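Local atomic coordinates of endoglucanase A (Clostridium cellulolyticum, PDB entry 1EDG), a protein that hydrolyses internal beta-1,4-glucosidic bonds of cellulose through a family 5 glycoside hydrolase catalytic domain. Residues S140-I145 / N200-N205. Residues are numbered along the deposited sequence; the frame is centred on the assembly and turned at random.
Sequences SSKKYI and NQDFVN
Lys142 and Asp202 join two neighbouring outer helices of the barrel through a salt bridge, a compact example of how a charged pair can close the outer margin of a small apolar contact between helices. The ammonium NZ of Lys142 lies 2.8 Å from OD2 of Asp202, meeting that oxygen on its syn side and 25° out of the carboxylate plane; a second, weak hydrogen bond reaches OD1 of Asp202 at 3.1 Å from the same NZ. With chi1 at -76°, CG of Lys142 stands anti to the carbonyl carbon and comes within 3.4 Å of Asp202 OD2. Arching past OD2, the chain then bends at chi3 and chi4 (-74° at the latter), which brings NZ back onto the same oxygen. The two side chains cross at about a right angle.

Deeper in, Ile145 presents its CG2 branch, anti to the backbone N, to CB of Phe203 at 4.0 Å. The aromatic ring itself turns away from Ile145. It meets the ring of Trp149, extending the contact along helix 138-155, and its packing on Leu219 of strand 219-222 seats helix 187-209 against the eight-stranded parallel TIM barrel. The two helices follow strands 116-120 and 163-166, the third and fourth of the barrel, and are therefore adjacent.

The contact thus divides its chemistry by depth: buried hydrocarbon lies toward the barrel, whereas the ion pair lies at the partly exposed outer side, where solvent would probably moderate its electrostatic strength.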
ATOM      1  N   SER A 140     -23.261  -4.227  -9.150  1.00 12.70           N
ATOM      2  CA  SER A 140     -22.704  -5.124  -8.149  1.00 13.24           C
ATOM      3  C   SER A 140     -21.491  -4.507  -7.448  1.00 12.41           C
ATOM      4  O   SER A 140     -21.314  -4.673  -6.236  1.00 12.98           O
ATOM      5  CB  SER A 140     -22.336  -6.466  -8.785  1.00 12.71           C
ATOM      6  OG  SER A 140     -21.641  -6.278 -10.005  1.00 14.00           O
ATOM      7  N   SER A 141     -20.671  -3.785  -8.210  1.00 11.45           N
ATOM      8  CA  SER A 141     -19.476  -3.137  -7.663  1.00 12.06           C
ATOM      9  C   SER A 141     -19.838  -2.153  -6.561  1.00 12.56           C
ATOM     10  O   SER A 141     -19.226  -2.165  -5.490  1.00 12.73           O
ATOM     11  CB  SER A 141     -18.681  -2.430  -8.765  1.00 10.69           C
ATOM     12  OG  SER A 141     -18.159  -3.362  -9.704  1.00 12.43           O
ATOM     13  N   LYS A 142     -20.842  -1.316  -6.809  1.00 11.98           N
ATOM     14  CA  LYS A 142     -21.287  -0.348  -5.812  1.00 13.09           C
ATOM     15  C   LYS A 142     -21.808  -1.062  -4.579  1.00 12.37           C
ATOM     16  O   LYS A 142     -21.528  -0.648  -3.452  1.00 11.48           O
ATOM     17  CB  LYS A 142     -22.396   0.539  -6.371  1.00 15.89           C
ATOM     18  CG  LYS A 142     -21.925   1.612  -7.327  1.00 21.31           C
ATOM     19  CD  LYS A 142     -23.122   2.299  -7.977  1.00 24.37           C
ATOM     20  CE  LYS A 142     -22.850   3.766  -8.222  1.00 27.80           C
ATOM     21  NZ  LYS A 142     -22.890   4.524  -6.936  1.00 28.77           N
ATOM     22  N   LYS A 143     -22.573  -2.132  -4.785  1.00 12.36           N
ATOM     23  CA  LYS A 143     -23.125  -2.876  -3.659  1.00 11.92           C
ATOM     24  C   LYS A 143     -22.009  -3.486  -2.821  1.00 10.32           C
ATOM     25  O   LYS A 143     -22.062  -3.447  -1.589  1.00 11.59           O
ATOM     26  CB  LYS A 143     -24.084  -3.969  -4.130  0.70 13.11           C
ATOM     27  CG  LYS A 143     -25.211  -3.455  -5.001  0.70 19.66           C
ATOM     28  CD  LYS A 143     -25.885  -2.226  -4.393  0.70 22.56           C
ATOM     29  CE  LYS A 143     -26.789  -1.508  -5.404  0.70 24.61           C
ATOM     30  NZ  LYS A 143     -26.057  -0.938  -6.585  0.70 21.93           N
ATOM     31  N   TYR A 144     -20.988  -4.016  -3.488  1.00  9.67           N
ATOM     32  CA  TYR A 144     -19.862  -4.629  -2.789  1.00 10.69           C
ATOM     33  C   TYR A 144     -19.109  -3.609  -1.925  1.00  9.85           C
ATOM     34  O   TYR A 144     -18.961  -3.788  -0.710  1.00  9.08           O
ATOM     35  CB  TYR A 144     -18.897  -5.285  -3.786  1.00 10.98           C
ATOM     36  CG  TYR A 144     -17.747  -6.010  -3.111  1.00 13.16           C
ATOM     37  CD1 TYR A 144     -17.944  -7.257  -2.515  1.00 13.55           C
ATOM     38  CD2 TYR A 144     -16.482  -5.421  -3.008  1.00 13.66           C
ATOM     39  CE1 TYR A 144     -16.920  -7.900  -1.825  1.00 13.78           C
ATOM     40  CE2 TYR A 144     -15.446  -6.057  -2.317  1.00 14.76           C
ATOM     41  CZ  TYR A 144     -15.678  -7.296  -1.727  1.00 14.48           C
ATOM     42  OH  TYR A 144     -14.683  -7.933  -1.023  1.00 15.04           O
ATOM     43  N   ILE A 145     -18.659  -2.530  -2.560  1.00 11.33           N
ATOM     44  CA  ILE A 145     -17.910  -1.474  -1.880  1.00 11.57           C
ATOM     45  C   ILE A 145     -18.679  -0.853  -0.709  1.00 11.20           C
ATOM     46  O   ILE A 145     -18.137  -0.705   0.389  1.00 11.84           O
ATOM     47  CB  ILE A 145     -17.459  -0.370  -2.900  1.00 12.74           C
ATOM     48  CG1 ILE A 145     -16.372  -0.911  -3.837  1.00 12.94           C
ATOM     49  CG2 ILE A 145     -16.964   0.886  -2.176  1.00 13.06           C
ATOM     50  CD1 ILE A 145     -15.046  -1.277  -3.151  1.00 12.76           C
ATOM     51  N   ASN A 200     -14.562   5.298  -5.614  1.00  9.41           N
ATOM     52  CA  ASN A 200     -13.840   6.007  -4.555  1.00  8.53           C
ATOM     53  C   ASN A 200     -14.828   6.919  -3.824  1.00  8.70           C
ATOM     54  O   ASN A 200     -14.816   7.021  -2.593  1.00  9.41           O
ATOM     55  CB  ASN A 200     -12.691   6.837  -5.143  1.00  8.57           C
ATOM     56  CG  ASN A 200     -11.403   6.051  -5.263  1.00  9.23           C
ATOM     57  OD1 ASN A 200     -11.121   5.179  -4.437  1.00 11.29           O
ATOM     58  ND2 ASN A 200     -10.601   6.370  -6.270  1.00  7.85           N
ATOM     59  N   GLN A 201     -15.707   7.561  -4.592  1.00  9.32           N
ATOM     60  CA  GLN A 201     -16.719   8.447  -4.033  1.00  9.16           C
ATOM     61  C   GLN A 201     -17.690   7.668  -3.135  1.00  9.14           C
ATOM     62  O   GLN A 201     -18.023   8.118  -2.037  1.00 10.55           O
ATOM     63  CB  GLN A 201     -17.478   9.162  -5.157  1.00  9.53           C
ATOM     64  CG  GLN A 201     -18.459  10.200  -4.661  1.00  9.97           C
ATOM     65  CD  GLN A 201     -17.780  11.358  -3.953  1.00 11.45           C
ATOM     66  OE1 GLN A 201     -17.136  12.187  -4.593  1.00 14.04           O
ATOM     67  NE2 GLN A 201     -17.921  11.421  -2.640  1.00  9.69           N
ATOM     68  N   ASP A 202     -18.130   6.497  -3.590  1.00 10.14           N
ATOM     69  CA  ASP A 202     -19.049   5.668  -2.800  1.00 11.67           C
ATOM     70  C   ASP A 202     -18.391   5.225  -1.487  1.00 10.69           C
ATOM     71  O   ASP A 202     -19.031   5.220  -0.437  1.00 11.56           O
ATOM     72  CB  ASP A 202     -19.498   4.438  -3.600  1.00 12.85           C
ATOM     73  CG  ASP A 202     -20.395   4.800  -4.781  1.00 18.17           C
ATOM     74  OD1 ASP A 202     -21.196   5.753  -4.664  1.00 20.22           O
ATOM     75  OD2 ASP A 202     -20.299   4.131  -5.831  1.00 18.67           O
ATOM     76  N   PHE A 203     -17.114   4.850  -1.569  1.00 10.06           N
ATOM     77  CA  PHE A 203     -16.324   4.425  -0.411  1.00  9.72           C
ATOM     78  C   PHE A 203     -16.306   5.543   0.637  1.00  9.86           C
ATOM     79  O   PHE A 203     -16.624   5.315   1.810  1.00  9.67           O
ATOM     80  CB  PHE A 203     -14.901   4.065  -0.878  1.00  8.77           C
ATOM     81  CG  PHE A 203     -13.838   4.184   0.187  1.00  9.85           C
ATOM     82  CD1 PHE A 203     -13.912   3.443   1.365  1.00  8.38           C
ATOM     83  CD2 PHE A 203     -12.753   5.032  -0.005  1.00  9.99           C
ATOM     84  CE1 PHE A 203     -12.915   3.546   2.338  1.00 10.11           C
ATOM     85  CE2 PHE A 203     -11.749   5.144   0.957  1.00 10.28           C
ATOM     86  CZ  PHE A 203     -11.830   4.399   2.135  1.00 10.14           C
ATOM     87  N   VAL A 204     -15.963   6.754   0.201  1.00  9.59           N
ATOM     88  CA  VAL A 204     -15.916   7.908   1.097  1.00  9.11           C
ATOM     89  C   VAL A 204     -17.290   8.201   1.717  1.00  9.47           C
ATOM     90  O   VAL A 204     -17.414   8.337   2.936  1.00  9.83           O
ATOM     91  CB  VAL A 204     -15.388   9.169   0.353  1.00  9.57           C
ATOM     92  CG1 VAL A 204     -15.448  10.395   1.261  1.00  7.48           C
ATOM     93  CG2 VAL A 204     -13.957   8.932  -0.122  1.00  9.51           C
ATOM     94  N   ASN A 205     -18.325   8.267   0.883  1.00 10.56           N
ATOM     95  CA  ASN A 205     -19.678   8.543   1.364  1.00 11.48           C
ATOM     96  C   ASN A 205     -20.150   7.550   2.413  1.00 10.21           C
ATOM     97  O   ASN A 205     -20.712   7.945   3.440  1.00 11.01           O
ATOM     98  CB  ASN A 205     -20.670   8.583   0.200  1.00 12.99           C
ATOM     99  CG  ASN A 205     -20.494   9.815  -0.668  1.00 15.85           C
ATOM    100  OD1 ASN A 205     -19.828  10.770  -0.271  1.00 17.26           O
ATOM    101  ND2 ASN A 205     -21.076   9.797  -1.856  1.00 16.61           N
TER